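Local coordinates for protein AlkZ (Streptomyces sahachiroi, PDB 5UUJ) that belongs to the AlkZ-like DNA glycosylase family, which is grouped with helix-turn-helix proteins, at residues L54-A57 with E62-N65; G102-P107 with A170-L175; T143-V146 with R150-S153. All blocks are in the same frame, centred on the assembly; numbering follows the deposited sequence.

How the contacts relate
Contact 1 (54-57 with 62-65) comes first in the chain; contact 3 (143-146 with 150-153) falls between the two segments of contact 2 (102-107 with 170-175). Contact 1 also stands apart in space: its centre is 32 Å from that of contact 2, on the opposite side of the middle of the chain, and 41 Å from that of contact 3. Contacts 2 and 3 are closer, with centres 19 Å and nearest atoms about 8 Å apart. Helix 117-130 joins these two: Val120 touches Trp104 and Arg172 of contact 2, while Leu123 touches Phe151 and Ile130 touches Leu145 of contact 3.

Contact 1 (L54-A57 with E62-N65); sequences LRQA and ESVN
The connection between helix 45-53 and helix 62-69 is bridged by Gln56, whose amide reaches across from the loop to Ser63 on the second helix. Gln56 NE2 donates to Ser63 OG over 3.4 Å; at 158° on the hydrogen the bond is fairly straight, but its length makes it weak. CG of Gln56 is anti to the carbonyl carbon (chi1 -65°) and the chain runs on extended, which carries the amide over a gap of 10.2 Å between Gln56 CA and Ser63 CA.

Stronger holds come from Asp60 of the same loop, which gives its N-H to Gln56 OE1 and whose carbonyl oxygen pairs with Ser63 OG. From the loop before helix 30-36, Pro28 O takes a further bond from Gln56 NE2. Both ends of the buried amide are therefore engaged, and its rotation is fixed. Within 62-65, Asn65 ND2 donates to Glu62 OE1 at 3.2 Å; the oxygen lies close to the amide plane, whereas the donor sits 35° out of the carboxylate plane. Around the bridge, Ser63 packs on Ala30 of helix 30-36, and Val64 touches Trp45 and Val52 of helix 45-53.

Contact 2 (G102-P107 with A170-L175); sequences GSWLKP and AWRGVL
The side chains of Trp104 and Trp171 run antiparallel, one passing the other, and Trp171 offers an edge of its indole, not a face. Trp104 CZ3 lies in the plane of that indole, 3.9 Å from Trp171 CE3. The next part of the same edge meets the hydroxyl of Ser103: its OG lies near the ring plane, 3.2 Å from Trp171 CZ3 and 3.5 Å from Trp171 CH2.

Arg172, its chain extended from CG to NE, meets the six-membered ring of Trp104 at CZ2. The two planes stand 74° apart: Trp104 CZ2 lies over one face of the guanidinium, 3.5 Å from Arg172 NH2, which in turn sits at the edge of the indole. Trp104 CG stands between its backbone N and carbonyl carbon (chi1 68°), and the ring leans back over its own turn, with Gly102 CA 3.7 Å above one face, displaced toward the ring's rim.

Residues 170-172 end helix 162-172, closed by a Schellman motif at Gly173; segment 102-107 links helix 91-100 to helix 107-113. Trp171 NE1 bonds to Ala78 O, and Arg172 NH1 is held by Asp121 and Thr124 of helix 117-130. The junction thus rests on van der Waals contact and a hydroxyl set against a C-H edge, with no hydrogen bond across; the arginine's charge is probably balanced largely by Asp121, while the indole edge contributes packing.

Contact 3 (T143-V146 with R150-S153); sequences TRLV and RFVS
Phe151 turns the edge of its ring to the backbone of Leu145, and this is the buried, closely packed part of the contact. Leu145 O lies near the ring plane, 3.4 Å from both Phe151 CD2 and Phe151 CB, so the carbonyl oxygen faces the weakly positive C-H rim and not the pi cloud. Next to it, the leucine side chain crosses the ring at a slant and its CD2 methyl comes to 4.2 Å from Phe151 CE2. The phenyl is positioned by a first torsion that swings CG to the backbone-N side, away from the carbonyl carbon (chi1 -53°), and Arg150 CB covers the centre of one face, 4.0 Å above the plane. Buried with the leucine, the ring also touches Glu122 and Leu123 of helix 117-130, while Leu145 rests on Ile130 of the same helix.

Segment 143-146 belongs to the C-terminal part of helix 138-146, and 150-153 to the loop that leads to helix 155-160. With helix 162-172 and the short strands 176-177 and 186-188 following, the order is consistent with a winged helix-turn-helix unit.

Val146 lies between the buried ring and the solvent side, its CG1 3.9 Å from Phe151 O and its side chain touching Glu155 of helix 155-160. Beyond it Val152 is exposed, and no hydrogen bond ties it across: Val146 O meets its CA and CB, both at 3.5 Å, and CG2 at 3.6 Å, the CA-H...O contact being strongly bent (123° at the hydrogen). Ser153 is poorly ordered. Arg150, likewise exposed, directs its guanidinium to salt bridges with Asp148 and with Glu126 of helix 117-130.

Contact 1 (L54-A57 with E62-N65)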
loop_
_atom_site.group_PDB
_atom_site.type_symbol
_atom_site.label_atom_id
_atom_site.label_comp_id
_atom_site.label_asym_id
_atom_site.label_seq_id
_atom_site.Cartn_x
_atom_site.Cartn_y
_atom_site.Cartn_z
ATOM N N LEU A 54 11.810 5.592 -7.533
ATOM C CA LEU A 54 12.688 4.479 -7.873
ATOM C C LEU A 54 12.115 3.655 -9.026
ATOM O O LEU A 54 12.841 2.922 -9.690
ATOM C CB LEU A 54 12.923 3.586 -6.655
ATOM C CG LEU A 54 13.797 4.162 -5.534
ATOM C CD1 LEU A 54 13.752 3.257 -4.315
ATOM C CD2 LEU A 54 15.230 4.353 -5.992
ATOM N N ARG A 55 10.814 3.785 -9.263
ATOM C CA ARG A 55 10.149 3.043 -10.332
ATOM C C ARG A 55 10.073 3.857 -11.626
ATOM O O ARG A 55 9.293 3.544 -12.530
ATOM C CB ARG A 55 8.754 2.617 -9.870
ATOM C CG ARG A 55 8.798 1.446 -8.906
ATOM C CD ARG A 55 7.436 1.114 -8.351
ATOM N NE ARG A 55 7.412 -0.214 -7.750
ATOM C CZ ARG A 55 7.861 -0.499 -6.531
ATOM N NH1 ARG A 55 8.381 0.452 -5.768
ATOM N NH2 ARG A 55 7.790 -1.741 -6.073
ATOM N N GLN A 56 10.901 4.894 -11.702
ATOM C CA GLN A 56 11.006 5.732 -12.891
ATOM C C GLN A 56 12.442 5.731 -13.405
ATOM O O GLN A 56 13.375 5.975 -12.642
ATOM C CB GLN A 56 10.555 7.158 -12.581
ATOM C CG GLN A 56 9.082 7.262 -12.212
ATOM C CD GLN A 56 8.731 8.587 -11.564
ATOM O OE1 GLN A 56 9.551 9.193 -10.875
ATOM N NE2 GLN A 56 7.505 9.043 -11.784
ATOM N N ALA A 57 12.606 5.450 -14.697
ATOM C CA ALA A 57 13.927 5.379 -15.322
ATOM C C ALA A 57 14.723 6.644 -15.041
ATOM O O ALA A 57 15.923 6.590 -14.783
ATOM C CB ALA A 57 13.794 5.159 -16.819
ATOM N N GLU A 62 9.303 14.494 -7.185
ATOM C CA GLU A 62 8.317 15.561 -7.040
ATOM C C GLU A 62 7.032 15.252 -7.804
ATOM O O GLU A 62 6.027 15.940 -7.629
ATOM C CB GLU A 62 8.891 16.905 -7.509
ATOM C CG GLU A 62 9.951 17.489 -6.577
ATOM C CD GLU A 62 9.454 17.663 -5.146
ATOM O OE1 GLU A 62 8.309 18.125 -4.955
ATOM O OE2 GLU A 62 10.213 17.331 -4.211
ATOM N N SER A 63 7.056 14.215 -8.639
ATOM C CA SER A 63 5.876 13.849 -9.415
ATOM C C SER A 63 4.717 13.492 -8.483
ATOM O O SER A 63 3.555 13.726 -8.808
ATOM C CB SER A 63 6.180 12.685 -10.367
ATOM O OG SER A 63 6.504 11.492 -9.672
ATOM N N VAL A 64 5.039 12.949 -7.315
ATOM C CA VAL A 64 4.013 12.581 -6.345
ATOM C C VAL A 64 3.330 13.834 -5.802
ATOM O O VAL A 64 2.105 13.946 -5.845
ATOM C CB VAL A 64 4.596 11.762 -5.177
ATOM C CG1 VAL A 64 3.486 11.287 -4.248
ATOM C CG2 VAL A 64 5.381 10.571 -5.704
ATOM N N ASN A 65 4.125 14.776 -5.299
ATOM C CA ASN A 65 3.592 16.040 -4.798
ATOM C C ASN A 65 2.786 16.796 -5.851
ATOM O O ASN A 65 1.758 17.392 -5.533
ATOM C CB ASN A 65 4.724 16.936 -4.283
ATOM C CG ASN A 65 5.270 16.484 -2.937
ATOM O OD1 ASN A 65 4.574 15.842 -2.149
ATOM N ND2 ASN A 65 6.524 16.825 -2.668
#

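Contact 2 (G102-P107 with A170-L175)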
loop_
_atom_site.group_PDB
_atom_site.type_symbol
_atom_site.label_atom_id
_atom_site.label_comp_id
_atom_site.label_asym_id
_atom_site.label_seq_id
_atom_site.Cartn_x
_atom_site.Cartn_y
_atom_site.Cartn_z
ATOM N N GLY A 102 -15.944 -4.649 8.772
ATOM C CA GLY A 102 -16.708 -4.248 9.944
ATOM C C GLY A 102 -15.913 -4.340 11.231
ATOM O O GLY A 102 -16.420 -4.808 12.251
ATOM N N SER A 103 -14.661 -3.898 11.178
ATOM C CA SER A 103 -13.753 -3.999 12.315
ATOM C C SER A 103 -14.245 -3.207 13.522
ATOM O O SER A 103 -13.986 -3.580 14.666
ATOM C CB SER A 103 -12.361 -3.512 11.922
ATOM O OG SER A 103 -12.384 -2.127 11.623
ATOM N N TRP A 104 -14.947 -2.111 13.259
ATOM C CA TRP A 104 -15.406 -1.224 14.317
ATOM C C TRP A 104 -16.660 -1.760 15.006
ATOM O O TRP A 104 -17.134 -1.182 15.985
ATOM C CB TRP A 104 -15.673 0.175 13.757
ATOM C CG TRP A 104 -16.847 0.231 12.829
ATOM C CD1 TRP A 104 -18.130 0.575 13.151
ATOM C CD2 TRP A 104 -16.855 -0.070 11.427
ATOM N NE1 TRP A 104 -18.933 0.507 12.039
ATOM C CE2 TRP A 104 -18.175 0.115 10.967
ATOM C CE3 TRP A 104 -15.873 -0.475 10.516
ATOM C CZ2 TRP A 104 -18.539 -0.095 9.638
ATOM C CZ3 TRP A 104 -16.238 -0.684 9.196
ATOM C CH2 TRP A 104 -17.560 -0.492 8.769
ATOM N N LEU A 105 -17.193 -2.865 14.494
ATOM C CA LEU A 105 -18.375 -3.487 15.081
ATOM C C LEU A 105 -17.998 -4.424 16.226
ATOM O O LEU A 105 -18.852 -4.810 17.027
ATOM C CB LEU A 105 -19.158 -4.264 14.020
ATOM C CG LEU A 105 -19.742 -3.459 12.856
ATOM C CD1 LEU A 105 -20.458 -4.392 11.898
ATOM C CD2 LEU A 105 -20.687 -2.372 13.353
ATOM N N LYS A 106 -16.724 -4.791 16.300
ATOM C CA LYS A 106 -16.272 -5.717 17.328
ATOM C C LYS A 106 -16.295 -5.049 18.703
ATOM O O LYS A 106 -15.924 -3.882 18.827
ATOM C CB LYS A 106 -14.868 -6.234 17.008
ATOM C CG LYS A 106 -14.831 -7.164 15.797
ATOM C CD LYS A 106 -13.562 -8.012 15.736
ATOM C CE LYS A 106 -12.429 -7.311 15.005
ATOM N NZ LYS A 106 -11.397 -8.281 14.529
ATOM N N PRO A 107 -16.751 -5.781 19.736
ATOM C CA PRO A 107 -16.717 -5.265 21.111
ATOM C C PRO A 107 -15.360 -4.670 21.493
ATOM O O PRO A 107 -15.317 -3.612 22.117
ATOM C CB PRO A 107 -17.028 -6.507 21.951
ATOM C CG PRO A 107 -17.910 -7.327 21.072
ATOM C CD PRO A 107 -17.429 -7.092 19.663
ATOM N N ALA A 170 -13.146 6.826 6.685
ATOM C CA ALA A 170 -12.321 6.774 5.485
ATOM C C ALA A 170 -12.806 5.642 4.590
ATOM O O ALA A 170 -12.994 5.825 3.392
ATOM C CB ALA A 170 -10.854 6.587 5.843
ATOM N N TRP A 171 -13.031 4.478 5.191
ATOM C CA TRP A 171 -13.469 3.298 4.455
ATOM C C TRP A 171 -14.840 3.494 3.817
ATOM O O TRP A 171 -15.126 2.911 2.773
ATOM C CB TRP A 171 -13.500 2.080 5.377
ATOM C CG TRP A 171 -12.148 1.643 5.849
ATOM C CD1 TRP A 171 -10.936 2.019 5.342
ATOM C CD2 TRP A 171 -11.870 0.746 6.927
ATOM N NE1 TRP A 171 -9.923 1.406 6.036
ATOM C CE2 TRP A 171 -10.469 0.620 7.015
ATOM C CE3 TRP A 171 -12.669 0.032 7.822
ATOM C CZ2 TRP A 171 -9.853 -0.189 7.967
ATOM C CZ3 TRP A 171 -12.055 -0.770 8.766
ATOM C CH2 TRP A 171 -10.663 -0.873 8.831
ATOM N N ARG A 172 -15.684 4.308 4.443
ATOM C CA ARG A 172 -17.012 4.587 3.901
ATOM C C ARG A 172 -16.966 5.719 2.875
ATOM O O ARG A 172 -17.960 6.002 2.210
ATOM C CB ARG A 172 -17.992 4.921 5.026
ATOM C CG ARG A 172 -18.660 3.685 5.605
ATOM C CD ARG A 172 -19.220 3.926 6.993
ATOM N NE ARG A 172 -20.028 2.798 7.441
ATOM C CZ ARG A 172 -20.780 2.800 8.536
ATOM N NH1 ARG A 172 -20.837 3.875 9.315
ATOM N NH2 ARG A 172 -21.482 1.724 8.853
ATOM N N GLY A 173 -15.805 6.357 2.749
ATOM C CA GLY A 173 -15.584 7.360 1.723
ATOM C C GLY A 173 -16.114 8.745 2.040
ATOM O O GLY A 173 -16.398 9.512 1.121
ATOM N N VAL A 174 -16.239 9.078 3.323
ATOM C CA VAL A 174 -16.738 10.393 3.718
ATOM C C VAL A 174 -15.614 11.318 4.177
ATOM O O VAL A 174 -15.865 12.471 4.520
ATOM C CB VAL A 174 -17.800 10.296 4.843
ATOM C CG1 VAL A 174 -18.995 9.482 4.372
ATOM C CG2 VAL A 174 -17.215 9.700 6.118
ATOM N N LEU A 175 -14.378 10.827 4.186
ATOM C CA LEU A 175 -13.244 11.696 4.477
ATOM C C LEU A 175 -11.953 11.198 3.849
ATOM O O LEU A 175 -11.761 10.003 3.624
ATOM C CB LEU A 175 -13.055 11.872 5.997
ATOM C CG LEU A 175 -12.508 10.775 6.921
ATOM C CD1 LEU A 175 -11.008 10.577 6.816
ATOM C CD2 LEU A 175 -12.849 11.136 8.356
#

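Contact 3 (T143-V146 with R150-S153)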
loop_
_atom_site.group_PDB
_atom_site.type_symbol
_atom_site.label_atom_id
_atom_site.label_comp_id
_atom_site.label_asym_id
_atom_site.label_seq_id
_atom_site.Cartn_x
_atom_site.Cartn_y
_atom_site.Cartn_z
ATOM N N THR A 143 -14.039 20.122 16.638
ATOM C CA THR A 143 -14.732 21.250 17.256
ATOM C C THR A 143 -16.129 21.410 16.661
ATOM O O THR A 143 -17.084 21.694 17.381
ATOM C CB THR A 143 -13.937 22.561 17.085
ATOM O OG1 THR A 143 -12.686 22.450 17.775
ATOM C CG2 THR A 143 -14.707 23.756 17.644
ATOM N N ARG A 144 -16.245 21.228 15.348
ATOM C CA ARG A 144 -17.543 21.276 14.684
ATOM C C ARG A 144 -18.453 20.174 15.216
ATOM O O ARG A 144 -19.631 20.404 15.496
ATOM C CB ARG A 144 -17.386 21.132 13.167
ATOM C CG ARG A 144 -16.883 22.381 12.456
ATOM C CD ARG A 144 -17.914 23.501 12.474
ATOM N NE ARG A 144 -19.216 23.061 11.974
ATOM C CZ ARG A 144 -19.567 23.040 10.691
ATOM N NH1 ARG A 144 -18.715 23.435 9.754
ATOM N NH2 ARG A 144 -20.777 22.621 10.341
ATOM N N LEU A 145 -17.892 18.977 15.355
ATOM C CA LEU A 145 -18.652 17.811 15.790
ATOM C C LEU A 145 -19.210 17.963 17.204
ATOM O O LEU A 145 -20.388 17.704 17.439
ATOM C CB LEU A 145 -17.776 16.558 15.716
ATOM C CG LEU A 145 -17.464 16.041 14.309
ATOM C CD1 LEU A 145 -16.316 15.034 14.334
ATOM C CD2 LEU A 145 -18.710 15.429 13.678
ATOM N N VAL A 146 -18.370 18.392 18.141
ATOM C CA VAL A 146 -18.774 18.451 19.543
ATOM C C VAL A 146 -19.765 19.585 19.795
ATOM O O VAL A 146 -20.384 19.648 20.855
ATOM C CB VAL A 146 -17.558 18.616 20.483
ATOM C CG1 VAL A 146 -16.640 17.395 20.373
ATOM C CG2 VAL A 146 -16.815 19.922 20.196
ATOM N N ARG A 150 -25.227 15.176 19.964
ATOM C CA ARG A 150 -24.949 13.745 19.921
ATOM C C ARG A 150 -23.485 13.421 20.217
ATOM O O ARG A 150 -23.148 12.267 20.480
ATOM C CB ARG A 150 -25.320 13.180 18.548
ATOM C CG ARG A 150 -26.807 13.196 18.233
ATOM C CD ARG A 150 -27.042 12.968 16.748
ATOM N NE ARG A 150 -26.748 14.164 15.963
ATOM C CZ ARG A 150 -26.659 14.193 14.638
ATOM N NH1 ARG A 150 -26.829 13.084 13.931
ATOM N NH2 ARG A 150 -26.391 15.333 14.018
ATOM N N PHE A 151 -22.626 14.437 20.174
ATOM C CA PHE A 151 -21.179 14.233 20.220
ATOM C C PHE A 151 -20.488 15.036 21.320
ATOM O O PHE A 151 -19.298 14.849 21.568
ATOM C CB PHE A 151 -20.556 14.608 18.871
ATOM C CG PHE A 151 -21.194 13.927 17.695
ATOM C CD1 PHE A 151 -21.395 12.559 17.692
ATOM C CD2 PHE A 151 -21.594 14.658 16.591
ATOM C CE1 PHE A 151 -21.981 11.933 16.609
ATOM C CE2 PHE A 151 -22.182 14.039 15.506
ATOM C CZ PHE A 151 -22.377 12.675 15.516
ATOM N N VAL A 152 -21.225 15.934 21.964
ATOM C CA VAL A 152 -20.637 16.838 22.951
ATOM C C VAL A 152 -20.000 16.070 24.109
ATOM O O VAL A 152 -19.030 16.529 24.713
ATOM C CB VAL A 152 -21.693 17.827 23.506
ATOM C CG1 VAL A 152 -22.757 17.097 24.322
ATOM C CG2 VAL A 152 -21.026 18.921 24.332
ATOM N N SER A 153 -20.543 14.895 24.408
ATOM C CA SER A 153 -20.038 14.076 25.503
ATOM C C SER A 153 -18.804 13.274 25.094
ATOM O O SER A 153 -18.156 12.648 25.935
ATOM C CB SER A 153 -21.134 13.129 25.998
ATOM O OG SER A 153 -21.647 12.345 24.932
#